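Local coordinates for thioesterase superfamily protein (Shewanella loihica, PDB 2PRX) that probably hydrolyses thioesters as a member of the hot-dog-fold thioesterase superfamily, its own substrate not being established, at residues A[127-132]-A[145-150]; A[37-42]-A[117-122]; A[100-105]-A[140-145]. All blocks are in the same frame, centred on the assembly; numbering follows the deposited sequence.

In the fold
Three neighbouring pairings along one antiparallel sheet illustrate how a hot-dog fold is assembled. Contact 1 is the hairpin of strands 127-135 and 142-150. Contact 2 lies about 11 Å from it, centre to centre, tied through the adjoining strands 114-122 and 127-135, where Lys-121 N is 2.8 Å from Val-129 O, probably a hydrogen bond. Contact 3, about 14 Å from contact 1 between centres, shares strand 142-150 and His-145 with it. Contacts 2 and 3 have centres about 15 Å apart and do not touch, their nearest atoms being about 5 Å apart. Helix 59-78 packs against one face of all three, and contact 3 continues the sheet into the second subunit.

Contact 1: residues A[127-132]-A[145-150]; sequences KVVVEI and HMVAVK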
ATOM      1  N   LYS A 127      13.567  -2.139  16.134  1.00 14.01           N
ATOM      2  CA  LYS A 127      12.511  -1.244  15.691  1.00 13.69           C
ATOM      3  C   LYS A 127      13.037   0.115  15.235  1.00 14.18           C
ATOM      4  O   LYS A 127      13.652   0.843  16.029  1.00 10.57           O
ATOM      5  CB  LYS A 127      11.491  -1.046  16.821  1.00 14.88           C
ATOM      6  CG  LYS A 127      10.263  -0.264  16.375  1.00 22.18           C
ATOM      7  CD  LYS A 127       9.369   0.132  17.536  1.00 17.64           C
ATOM      8  CE  LYS A 127       9.205   1.630  17.627  1.00 16.30           C
ATOM      9  NZ  LYS A 127       8.536   2.207  16.429  1.00 40.04           N
ATOM     10  N   VAL A 128      12.789   0.431  13.974  1.00 10.17           N
ATOM     11  CA  VAL A 128      13.053   1.701  13.317  1.00  5.69           C
ATOM     12  C   VAL A 128      11.722   2.382  12.954  1.00 12.80           C
ATOM     13  O   VAL A 128      10.786   1.691  12.543  1.00 16.95           O
ATOM     14  CB  VAL A 128      13.879   1.572  12.028  1.00 12.92           C
ATOM     15  CG1 VAL A 128      14.620   2.863  11.689  1.00 15.11           C
ATOM     16  CG2 VAL A 128      14.866   0.422  12.157  1.00 22.08           C
ATOM     17  N   VAL A 129      11.703   3.689  13.138  1.00  9.38           N
ATOM     18  CA  VAL A 129      10.628   4.563  12.667  1.00 10.67           C
ATOM     19  C   VAL A 129      11.149   5.375  11.491  1.00 18.77           C
ATOM     20  O   VAL A 129      12.227   5.991  11.509  1.00  9.34           O
ATOM     21  CB  VAL A 129      10.069   5.455  13.782  1.00 16.88           C
ATOM     22  CG1 VAL A 129       9.159   6.531  13.211  1.00 11.79           C
ATOM     23  CG2 VAL A 129       9.273   4.624  14.785  1.00 17.96           C
ATOM     24  N   VAL A 130      10.408   5.367  10.386  1.00 11.37           N
ATOM     25  CA  VAL A 130      10.980   5.950   9.182  1.00  7.94           C
ATOM     26  C   VAL A 130       9.979   6.857   8.471  1.00 13.35           C
ATOM     27  O   VAL A 130       8.811   6.473   8.406  1.00 18.30           O
ATOM     28  CB  VAL A 130      11.444   4.915   8.141  1.00  4.55           C
ATOM     29  CG1 VAL A 130      12.356   5.628   7.148  1.00 11.92           C
ATOM     30  CG2 VAL A 130      12.124   3.696   8.733  1.00  4.37           C
ATOM     31  N   GLU A 131      10.456   7.974   7.948  1.00 14.62           N
ATOM     32  CA  GLU A 131       9.601   8.832   7.119  1.00 15.14           C
ATOM     33  C   GLU A 131      10.092   8.816   5.679  1.00 16.66           C
ATOM     34  O   GLU A 131      11.270   9.031   5.392  1.00 10.70           O
ATOM     35  CB  GLU A 131       9.560  10.234   7.696  1.00 18.09           C
ATOM     36  CG  GLU A 131       8.996  11.306   6.789  1.00 17.99           C
ATOM     37  CD  GLU A 131       8.986  12.675   7.437  1.00 19.34           C
ATOM     38  OE1 GLU A 131       8.360  12.809   8.516  1.00 24.16           O
ATOM     39  OE2 GLU A 131       9.591  13.626   6.902  1.00 28.89           O
ATOM     40  N   ILE A 132       9.201   8.540   4.744  1.00  9.39           N
ATOM     41  CA  ILE A 132       9.505   8.307   3.346  1.00 11.74           C
ATOM     42  C   ILE A 132       8.683   9.312   2.528  1.00 18.22           C
ATOM     43  O   ILE A 132       7.558   9.629   2.898  1.00 17.69           O
ATOM     44  CB  ILE A 132       9.169   6.885   2.876  1.00 15.15           C
ATOM     45  CG1 ILE A 132       9.830   5.760   3.692  1.00 15.63           C
ATOM     46  CG2 ILE A 132       9.444   6.688   1.382  1.00  9.12           C
ATOM     47  CD1 ILE A 132       8.923   5.269   4.814  1.00  6.02           C
ATOM     48  N   HIS A 145       4.637   7.225   6.669  1.00 11.28           N
ATOM     49  CA  HIS A 145       5.133   7.025   8.015  1.00 10.25           C
ATOM     50  C   HIS A 145       5.117   5.536   8.348  1.00 14.24           C
ATOM     51  O   HIS A 145       4.144   4.805   8.327  1.00  5.93           O
ATOM     52  CB  HIS A 145       4.374   7.801   9.103  1.00  9.93           C
ATOM     53  CG  HIS A 145       4.848   7.429  10.487  1.00 20.63           C
ATOM     54  ND1 HIS A 145       5.957   8.013  11.057  1.00 23.72           N
ATOM     55  CD2 HIS A 145       4.402   6.542  11.408  1.00 19.10           C
ATOM     56  CE1 HIS A 145       6.161   7.519  12.257  1.00 20.20           C
ATOM     57  NE2 HIS A 145       5.230   6.613  12.502  1.00 23.32           N
HETATM   58  N   MSE A 146       6.275   5.029   8.723  1.00  3.54           N
HETATM   59  CA  MSE A 146       6.497   3.636   8.949  1.00  6.31           C
HETATM   60  C   MSE A 146       7.105   3.359  10.322  1.00 16.71           C
HETATM   61  O   MSE A 146       7.985   4.095  10.760  1.00 19.44           O
HETATM   62  CB  MSE A 146       7.461   3.066   7.883  1.00  9.63           C
HETATM   63  CG  MSE A 146       8.005   1.722   8.325  1.00 13.37           C
HETATM   64 SE   MSE A 146       8.978   0.828   6.925  0.75 25.42          SE
HETATM   65  CE  MSE A 146       7.320   0.264   6.101  1.00 16.08           C
ATOM     66  N   VAL A 147       6.608   2.322  10.955  1.00 13.50           N
ATOM     67  CA  VAL A 147       7.093   1.640  12.123  1.00 12.51           C
ATOM     68  C   VAL A 147       7.464   0.225  11.665  1.00 15.12           C
ATOM     69  O   VAL A 147       6.547  -0.558  11.399  1.00 13.93           O
ATOM     70  CB  VAL A 147       6.112   1.473  13.292  1.00  6.29           C
ATOM     71  CG1 VAL A 147       6.711   0.441  14.246  1.00 24.62           C
ATOM     72  CG2 VAL A 147       5.830   2.798  13.976  1.00 12.37           C
ATOM     73  N   ALA A 148       8.760  -0.030  11.563  1.00  6.98           N
ATOM     74  CA  ALA A 148       9.267  -1.324  11.191  1.00  7.50           C
ATOM     75  C   ALA A 148       9.952  -1.984  12.383  1.00 10.16           C
ATOM     76  O   ALA A 148      10.671  -1.394  13.191  1.00 26.38           O
ATOM     77  CB  ALA A 148      10.200  -1.216   9.996  1.00 13.36           C
ATOM     78  N   VAL A 149       9.679  -3.267  12.517  1.00  8.34           N
ATOM     79  CA  VAL A 149      10.185  -4.099  13.585  1.00  7.48           C
ATOM     80  C   VAL A 149      10.931  -5.293  13.020  1.00  7.39           C
ATOM     81  O   VAL A 149      10.759  -5.676  11.867  1.00  9.37           O
ATOM     82  CB  VAL A 149       9.047  -4.643  14.475  1.00  7.87           C
ATOM     83  CG1 VAL A 149       8.261  -3.494  15.080  1.00 12.73           C
ATOM     84  CG2 VAL A 149       8.233  -5.573  13.588  1.00 13.58           C
ATOM     85  N   LYS A 150      11.797  -5.898  13.849  1.00  8.70           N
ATOM     86  CA  LYS A 150      12.606  -6.977  13.293  1.00 13.57           C
ATOM     87  C   LYS A 150      11.715  -8.160  12.944  1.00 12.83           C
ATOM     88  O   LYS A 150      10.794  -8.423  13.722  1.00 19.30           O
ATOM     89  CB  LYS A 150      13.713  -7.407  14.255  1.00 15.74           C
ATOM     90  CG  LYS A 150      14.671  -8.463  13.747  1.00 13.70           C
ATOM     91  CD  LYS A 150      15.810  -8.663  14.730  1.00  8.12           C
ATOM     92  CE  LYS A 150      16.419 -10.052  14.671  1.00 11.08           C
ATOM     93  NZ  LYS A 150      17.838 -10.073  15.160  1.00 21.78           N
TER
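The carbonyl oxygen Met-146 O has two partners on the facing strand: Val-130 N donates to Met-146 O over 2.8 Å at 166°, and Val-129 CA, 3.3 Å from Met-146 O, adds a weaker CA-H...O contact. The pair belongs to the antiparallel hairpin of strands 127-135 and 142-150 in the hot-dog sheet. Two residues further along the strand, Ala-148 O accepts from Val-128 N, again with a weaker CA-H...O contact beside it, here from Lys-127 CA. The return bonds are Ala-148 N to Val-128 O, nearly along the C=O axis, and Met-146 N to Val-130 O, so Val-128/Ala-148 and Val-130/Met-146 are hydrogen-bonded pairs.

Side chains sort cleanly by face. Val-128, Val-130, Ala-148 and the selenomethionine Met-146 lie on the face that helix 59-78 covers, with Ala-74 touching both Val-128 and Ala-148. Ile-132 CD1 reaches back to Met-146 CB at 4.1 Å. The other face carries Lys-127, Val-129, Val-147 and His-145. There the imidazole of His-145 meets Val-129 obliquely, its CE1 3.3 Å from the CG1 methyl, while Val-129 CG2, on the other branch, touches Val-147 CG2 at 4.0 Å. With an alanine in place of His-145, the CG1 methyl of Val-129 would probably lose its aromatic neighbour and a gap would open on that face, though the backbone bonds need not change.

The side chain of Lys-127 leaves the sheet on the same face and bends over the neighbouring strand. Lys-127 CG sits beside the carbonyl carbon (chi1 -173°), 4.0 Å from Val-149 CG1, and the bends at chi3 and chi4 carry the amine onward. A long, weak ion pair links it to Glu-122, while Lys-127 NZ comes to rest 3.3 Å from Val-147 CG1.

Contact 2: residues A[37-42]-A[117-122]; sequences GEQTIA and VGEIKE
Strand 39-44 joins the hot-dog sheet by pairing Thr-40 with Gly-118 on strand 114-122 as an antiparallel hydrogen-bonded pair. Thr-40 N donates to Gly-118 O over 3.2 Å, and Gly-118 N donates back to Thr-40 O over 3.1 Å. The second donor stands above its acceptor's carbonyl plane, 54° out of it, and so not on a lone pair. Gln-39 CA, 3.3 Å from Gly-118 O, adds a weaker CA-H...O contact, with Gln-39 CB close beside it.

Gly-118 faces the helix side beside the hydroxyl of Thr-40. That hydroxyl lies between its own backbone N and carbonyl carbon (chi1 70°), and there it is hydrogen-bonded to Ser-73 OG on helix 59-78. A CB at Gly-118 would fall 2.8 Å from Thr-40 OG1, a clash, so the bare backbone leaves room for that hydroxyl.

On the opposite face Ile-41 and Val-117 form the adjoining non-hydrogen-bonded pair. Ile-41 CG1 runs beside the carbonyl carbon (chi1 -177°), which lays Ile-41 CD1 against Val-117 CG2 at 3.9 Å. The other branch of Val-117, CG1, sits 3.4 Å from Thr-40 O and beside the extended Gln-39 side chain. Glu-119 OE1 lies 4.2 Å from Gln-39 CG.

Further along, a classic bulge sets Lys-121 and Glu-122 together opposite Val-129, in the strand that joins this pair to the hairpin of strands 127-135 and 142-150. Such a strongly curved antiparallel sheet wrapped round a long helix is the signature of the hot-dog fold.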
ATOM      1  N   GLY A  37      23.890   9.513   2.382  1.00 20.62           N
ATOM      2  CA  GLY A  37      24.341  10.238   3.560  1.00 18.75           C
ATOM      3  C   GLY A  37      23.675   9.653   4.803  1.00 13.83           C
ATOM      4  O   GLY A  37      23.963   8.511   5.147  1.00 14.76           O
ATOM      5  N   GLU A  38      22.835  10.449   5.442  1.00  8.94           N
ATOM      6  CA  GLU A  38      22.127  10.111   6.652  1.00 11.31           C
ATOM      7  C   GLU A  38      20.698   9.657   6.324  1.00 12.81           C
ATOM      8  O   GLU A  38      20.025   9.083   7.182  1.00 16.41           O
ATOM      9  CB  GLU A  38      22.085  11.344   7.558  1.00 17.35           C
ATOM     10  CG  GLU A  38      23.464  11.811   8.007  1.00 25.26           C
ATOM     11  CD  GLU A  38      23.924  13.119   7.391  1.00 29.20           C
ATOM     12  OE1 GLU A  38      23.188  14.115   7.476  1.00 26.37           O
ATOM     13  OE2 GLU A  38      25.031  13.135   6.808  1.00 37.52           O
ATOM     14  N   GLN A  39      20.298   9.935   5.096  1.00 16.16           N
ATOM     15  CA  GLN A  39      19.041   9.553   4.481  1.00  8.21           C
ATOM     16  C   GLN A  39      19.331   8.330   3.617  1.00 10.15           C
ATOM     17  O   GLN A  39      20.454   7.929   3.285  1.00 12.08           O
ATOM     18  CB  GLN A  39      18.448  10.654   3.608  1.00  6.05           C
ATOM     19  CG  GLN A  39      18.131  11.946   4.317  1.00 11.53           C
ATOM     20  CD  GLN A  39      17.717  13.067   3.387  1.00 20.63           C
ATOM     21  OE1 GLN A  39      17.422  12.841   2.214  1.00 21.31           O
ATOM     22  NE2 GLN A  39      17.679  14.283   3.915  1.00 25.02           N
ATOM     23  N   THR A  40      18.264   7.675   3.215  1.00 10.52           N
ATOM     24  CA  THR A  40      18.391   6.602   2.225  1.00 10.93           C
ATOM     25  C   THR A  40      17.666   7.117   0.997  1.00  3.60           C
ATOM     26  O   THR A  40      17.014   8.166   1.119  1.00 13.56           O
ATOM     27  CB  THR A  40      17.823   5.269   2.705  1.00 11.53           C
ATOM     28  OG1 THR A  40      16.377   5.359   2.785  1.00 16.53           O
ATOM     29  CG2 THR A  40      18.302   4.922   4.107  1.00  1.86           C
ATOM     30  N   ILE A  41      17.785   6.431  -0.126  1.00  9.22           N
ATOM     31  CA  ILE A  41      17.138   6.847  -1.364  1.00 15.76           C
ATOM     32  C   ILE A  41      17.004   5.687  -2.343  1.00 12.03           C
ATOM     33  O   ILE A  41      17.755   4.714  -2.330  1.00 14.73           O
ATOM     34  CB  ILE A  41      17.906   8.010  -2.029  1.00  4.93           C
ATOM     35  CG1 ILE A  41      17.286   8.568  -3.300  1.00  9.71           C
ATOM     36  CG2 ILE A  41      19.352   7.587  -2.274  1.00 15.29           C
ATOM     37  CD1 ILE A  41      17.662   9.979  -3.656  1.00 13.15           C
ATOM     38  N   ALA A  42      15.973   5.795  -3.188  1.00 10.29           N
ATOM     39  CA  ALA A  42      15.696   4.882  -4.272  1.00  5.55           C
ATOM     40  C   ALA A  42      14.940   5.620  -5.376  1.00  7.96           C
ATOM     41  O   ALA A  42      14.381   6.701  -5.171  1.00  7.67           O
ATOM     42  CB  ALA A  42      14.956   3.641  -3.789  1.00  6.59           C
ATOM     43  N   VAL A 117      12.961   8.892  -0.941  1.00  9.67           N
ATOM     44  CA  VAL A 117      13.924   9.291   0.075  1.00 20.96           C
ATOM     45  C   VAL A 117      13.386   9.002   1.471  1.00 19.20           C
ATOM     46  O   VAL A 117      12.267   9.373   1.811  1.00 11.52           O
ATOM     47  CB  VAL A 117      14.292  10.786  -0.007  1.00 15.80           C
ATOM     48  CG1 VAL A 117      15.384  11.123   1.000  1.00 31.14           C
ATOM     49  CG2 VAL A 117      14.739  11.187  -1.404  1.00  9.30           C
ATOM     50  N   GLY A 118      14.192   8.369   2.321  1.00 10.84           N
ATOM     51  CA  GLY A 118      13.811   8.036   3.659  1.00 12.56           C
ATOM     52  C   GLY A 118      14.530   8.855   4.724  1.00 13.93           C
ATOM     53  O   GLY A 118      15.746   9.089   4.624  1.00 15.61           O
ATOM     54  N   GLU A 119      13.753   9.280   5.706  1.00 12.38           N
ATOM     55  CA  GLU A 119      14.230   9.920   6.927  1.00 12.83           C
ATOM     56  C   GLU A 119      14.191   8.930   8.080  1.00 10.16           C
ATOM     57  O   GLU A 119      13.178   8.318   8.388  1.00 11.45           O
ATOM     58  CB  GLU A 119      13.413  11.167   7.227  1.00 21.09           C
ATOM     59  CG  GLU A 119      13.826  12.069   8.348  1.00 23.53           C
ATOM     60  CD  GLU A 119      15.262  11.969   8.814  1.00 31.61           C
ATOM     61  OE1 GLU A 119      16.135  11.596   7.983  1.00 30.79           O
ATOM     62  OE2 GLU A 119      15.512  12.244  10.008  1.00 38.11           O
ATOM     63  N   ILE A 120      15.343   8.738   8.743  1.00 10.36           N
ATOM     64  CA  ILE A 120      15.301   7.902   9.923  1.00  4.88           C
ATOM     65  C   ILE A 120      14.884   8.683  11.161  1.00 13.98           C
ATOM     66  O   ILE A 120      15.616   9.538  11.640  1.00 13.89           O
ATOM     67  CB  ILE A 120      16.675   7.268  10.220  1.00 13.66           C
ATOM     68  CG1 ILE A 120      17.193   6.367   9.112  1.00 20.15           C
ATOM     69  CG2 ILE A 120      16.541   6.583  11.563  1.00 11.17           C
ATOM     70  CD1 ILE A 120      16.244   5.271   8.688  1.00 16.96           C
ATOM     71  N   LYS A 121      13.692   8.394  11.697  1.00 13.24           N
ATOM     72  CA  LYS A 121      13.255   9.193  12.841  1.00 12.63           C
ATOM     73  C   LYS A 121      13.643   8.602  14.184  1.00 17.39           C
ATOM     74  O   LYS A 121      13.628   9.341  15.180  1.00 34.94           O
ATOM     75  CB  LYS A 121      11.739   9.377  12.756  1.00 11.00           C
ATOM     76  CG  LYS A 121      11.210   9.558  11.339  1.00 15.07           C
ATOM     77  CD  LYS A 121      11.859  10.726  10.617  1.00 14.74           C
ATOM     78  CE  LYS A 121      11.359  12.048  11.213  1.00 17.75           C
ATOM     79  NZ  LYS A 121      11.601  13.223  10.346  1.00 15.22           N
ATOM     80  N   GLU A 122      13.990   7.321  14.248  1.00 26.24           N
ATOM     81  CA  GLU A 122      14.453   6.682  15.479  1.00 21.24           C
ATOM     82  C   GLU A 122      14.819   5.214  15.282  1.00 20.65           C
ATOM     83  O   GLU A 122      14.213   4.449  14.529  1.00 27.76           O
ATOM     84  CB  GLU A 122      13.398   6.792  16.588  1.00 20.55           C
ATOM     85  CG  GLU A 122      13.216   5.468  17.341  1.00 19.98           C
ATOM     86  CD  GLU A 122      11.737   5.113  17.415  1.00 22.77           C
ATOM     87  OE1 GLU A 122      11.038   6.041  17.872  1.00 21.26           O
ATOM     88  OE2 GLU A 122      11.369   3.996  17.021  1.00 24.72           O
TER

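Contact 3: residues A[100-105]-A[140-145]; sequences LNIDYL and LCARGH
Leu-105, just past the end of strand 95-104, reaches over the facing strand of the hot-dog sheet. Leu-105 CB lies 3.6 Å from Cys-141 O, the oxygen that also accepts from Leu-105 N over 2.8 Å, with the donor above the carbonyl plane. CG sits beside the backbone N (chi1 -58°), and beyond it Leu-105 CD1 touches Leu-140 CD2, at a distance too short to be trusted, and, more loosely, Arg-143 CB. Where strand 142-150 begins, Cys-141 and Ala-142 share Leu-134 as their partner across the sheet in a classic bulge.

Beyond it the antiparallel ladder is regular. Asp-103 and Arg-143 exchange backbone bonds, as do Asn-101 and His-145; His-145 N to Asn-101 O is the shortest at 2.7 Å, in the carbonyl plane and nearly straight (166°). Between these pairs Ile-102 packs CG1 over Gly-144 CA, while its CG2 lies 4.3 Å from Ala-142 CB and over one face of the Tyr-104 ring, toward its rim. Ala-63 of helix 59-78 touches both Ile-102 and Tyr-104.

Residues 100-103 also pair antiparallel with a strand of the second subunit, so the sheet runs on across the dimer, and Asn-101 packs on Asn-101 of that subunit. Within the chain, Leu-100 ends on the helix side, touching Ile-66, and sets CD1 3.4 Å from His-145 O.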
ATOM      1  N   LEU A 100       2.137   1.250   8.544  1.00 12.92           N
ATOM      2  CA  LEU A 100       2.492   2.127   7.445  1.00 12.85           C
ATOM      3  C   LEU A 100       1.264   3.017   7.177  1.00 11.58           C
ATOM      4  O   LEU A 100       0.225   2.462   6.803  1.00 16.91           O
ATOM      5  CB  LEU A 100       2.893   1.435   6.160  1.00 14.81           C
ATOM      6  CG  LEU A 100       3.426   2.279   5.001  1.00 16.46           C
ATOM      7  CD1 LEU A 100       4.623   3.139   5.396  1.00 13.41           C
ATOM      8  CD2 LEU A 100       3.819   1.369   3.841  1.00 16.16           C
ATOM      9  N   ASN A 101       1.416   4.293   7.411  1.00  5.40           N
ATOM     10  CA  ASN A 101       0.482   5.376   7.216  1.00  9.37           C
ATOM     11  C   ASN A 101       0.953   6.251   6.073  1.00 15.41           C
ATOM     12  O   ASN A 101       2.088   6.710   5.948  1.00  7.70           O
ATOM     13  CB  ASN A 101       0.283   6.150   8.518  1.00  8.95           C
ATOM     14  CG  ASN A 101      -0.035   5.142   9.615  1.00 15.01           C
ATOM     15  OD1 ASN A 101      -0.780   4.198   9.352  1.00 19.71           O
ATOM     16  ND2 ASN A 101       0.527   5.348  10.794  1.00 25.76           N
ATOM     17  N   ILE A 102       0.036   6.456   5.134  1.00  7.10           N
ATOM     18  CA  ILE A 102       0.381   7.152   3.915  1.00  7.16           C
ATOM     19  C   ILE A 102      -0.709   8.155   3.514  1.00 14.94           C
ATOM     20  O   ILE A 102      -1.864   7.754   3.397  1.00 16.58           O
ATOM     21  CB  ILE A 102       0.624   6.180   2.749  1.00 12.99           C
ATOM     22  CG1 ILE A 102       1.611   5.058   3.068  1.00 23.63           C
ATOM     23  CG2 ILE A 102       1.062   6.927   1.499  1.00 12.02           C
ATOM     24  CD1 ILE A 102       1.734   3.988   2.010  1.00  9.89           C
ATOM     25  N   ASP A 103      -0.351   9.397   3.322  1.00 13.35           N
ATOM     26  CA  ASP A 103      -0.999  10.571   2.824  1.00 12.98           C
ATOM     27  C   ASP A 103      -0.603  10.792   1.365  1.00 15.99           C
ATOM     28  O   ASP A 103       0.572  10.964   1.031  1.00  9.63           O
ATOM     29  CB  ASP A 103      -0.618  11.809   3.645  1.00 18.43           C
ATOM     30  CG  ASP A 103      -0.760  11.503   5.131  1.00 27.02           C
ATOM     31  OD1 ASP A 103      -1.931  11.414   5.565  1.00 20.67           O
ATOM     32  OD2 ASP A 103       0.276  11.333   5.815  1.00 24.83           O
ATOM     33  N   TYR A 104      -1.613  10.797   0.519  1.00 11.19           N
ATOM     34  CA  TYR A 104      -1.489  11.006  -0.910  1.00 12.40           C
ATOM     35  C   TYR A 104      -1.653  12.477  -1.241  1.00 16.77           C
ATOM     36  O   TYR A 104      -2.729  13.044  -1.315  1.00 11.44           O
ATOM     37  CB  TYR A 104      -2.517  10.107  -1.599  1.00  6.21           C
ATOM     38  CG  TYR A 104      -2.132   8.649  -1.484  1.00 10.26           C
ATOM     39  CD1 TYR A 104      -1.285   8.063  -2.423  1.00 12.86           C
ATOM     40  CD2 TYR A 104      -2.580   7.871  -0.442  1.00  7.91           C
ATOM     41  CE1 TYR A 104      -0.929   6.731  -2.310  1.00 21.44           C
ATOM     42  CE2 TYR A 104      -2.237   6.543  -0.318  1.00 13.78           C
ATOM     43  CZ  TYR A 104      -1.400   5.970  -1.261  1.00 21.03           C
ATOM     44  OH  TYR A 104      -1.060   4.643  -1.138  1.00 14.59           O
ATOM     45  N   LEU A 105      -0.535  13.164  -1.443  1.00  7.63           N
ATOM     46  CA  LEU A 105      -0.512  14.614  -1.513  1.00 10.03           C
ATOM     47  C   LEU A 105      -0.843  15.135  -2.899  1.00 13.57           C
ATOM     48  O   LEU A 105      -1.304  16.272  -3.045  1.00 21.47           O
ATOM     49  CB  LEU A 105       0.875  15.108  -1.029  1.00 10.99           C
ATOM     50  CG  LEU A 105       1.232  14.675   0.390  1.00 12.84           C
ATOM     51  CD1 LEU A 105       2.622  15.147   0.811  1.00 16.33           C
ATOM     52  CD2 LEU A 105       0.200  15.187   1.385  1.00 34.55           C
ATOM     53  N   LEU A 140       6.532  16.395  -4.569  1.00  6.57           N
ATOM     54  CA  LEU A 140       6.107  15.414  -3.580  1.00  6.12           C
ATOM     55  C   LEU A 140       4.729  14.862  -3.930  1.00  6.94           C
ATOM     56  O   LEU A 140       3.782  15.629  -4.117  1.00 22.71           O
ATOM     57  CB  LEU A 140       6.046  16.055  -2.202  1.00 15.23           C
ATOM     58  CG  LEU A 140       5.788  15.201  -0.977  1.00 16.72           C
ATOM     59  CD1 LEU A 140       6.861  14.132  -0.822  1.00 22.29           C
ATOM     60  CD2 LEU A 140       5.720  16.095   0.259  1.00 25.95           C
ATOM     61  N   CYS A 141       4.629  13.538  -4.068  1.00  4.62           N
ATOM     62  CA  CYS A 141       3.312  12.966  -4.363  1.00  5.11           C
ATOM     63  C   CYS A 141       2.745  12.239  -3.167  1.00  8.74           C
ATOM     64  O   CYS A 141       1.529  12.129  -2.963  1.00 12.01           O
ATOM     65  CB  CYS A 141       3.452  12.037  -5.578  1.00 14.30           C
ATOM     66  SG  CYS A 141       3.914  12.835  -7.124  1.00 19.40           S
ATOM     67  N   ALA A 142       3.584  11.697  -2.281  1.00 14.01           N
ATOM     68  CA  ALA A 142       3.029  11.014  -1.119  1.00 13.23           C
ATOM     69  C   ALA A 142       4.054  10.919   0.005  1.00 11.19           C
ATOM     70  O   ALA A 142       5.236  10.625  -0.218  1.00 24.39           O
ATOM     71  CB  ALA A 142       2.529   9.641  -1.544  1.00 10.16           C
ATOM     72  N   ARG A 143       3.615  11.191   1.209  1.00 10.88           N
ATOM     73  CA  ARG A 143       4.326  11.092   2.467  1.00 17.91           C
ATOM     74  C   ARG A 143       3.902   9.805   3.178  1.00 15.54           C
ATOM     75  O   ARG A 143       2.710   9.679   3.446  1.00 16.33           O
ATOM     76  CB  ARG A 143       3.995  12.318   3.291  1.00 25.97           C
ATOM     77  CG  ARG A 143       4.950  12.878   4.300  1.00 32.38           C
ATOM     78  CD  ARG A 143       6.345  13.138   3.801  1.00 38.48           C
ATOM     79  NE  ARG A 143       6.855  14.328   4.503  1.00 41.42           N
ATOM     80  CZ  ARG A 143       7.836  15.087   4.043  1.00 37.17           C
ATOM     81  NH1 ARG A 143       8.450  14.821   2.894  1.00 19.12           N
ATOM     82  NH2 ARG A 143       8.235  16.145   4.744  1.00 35.22           N
ATOM     83  N   GLY A 144       4.802   8.897   3.500  1.00 17.18           N
ATOM     84  CA  GLY A 144       4.542   7.709   4.290  1.00 17.57           C
ATOM     85  C   GLY A 144       5.260   7.748   5.636  1.00 14.04           C
ATOM     86  O   GLY A 144       6.373   8.273   5.734  1.00 20.13           O
ATOM     87  N   HIS A 145       4.637   7.225   6.669  1.00 11.28           N
ATOM     88  CA  HIS A 145       5.133   7.025   8.015  1.00 10.25           C
ATOM     89  C   HIS A 145       5.117   5.536   8.348  1.00 14.24           C
ATOM     90  O   HIS A 145       4.144   4.805   8.327  1.00  5.93           O
ATOM     91  CB  HIS A 145       4.374   7.801   9.103  1.00  9.93           C
ATOM     92  CG  HIS A 145       4.848   7.429  10.487  1.00 20.63           C
ATOM     93  ND1 HIS A 145       5.957   8.013  11.057  1.00 23.72           N
ATOM     94  CD2 HIS A 145       4.402   6.542  11.408  1.00 19.10           C
ATOM     95  CE1 HIS A 145       6.161   7.519  12.257  1.00 20.20           C
ATOM     96  NE2 HIS A 145       5.230   6.613  12.502  1.00 23.32           N
TER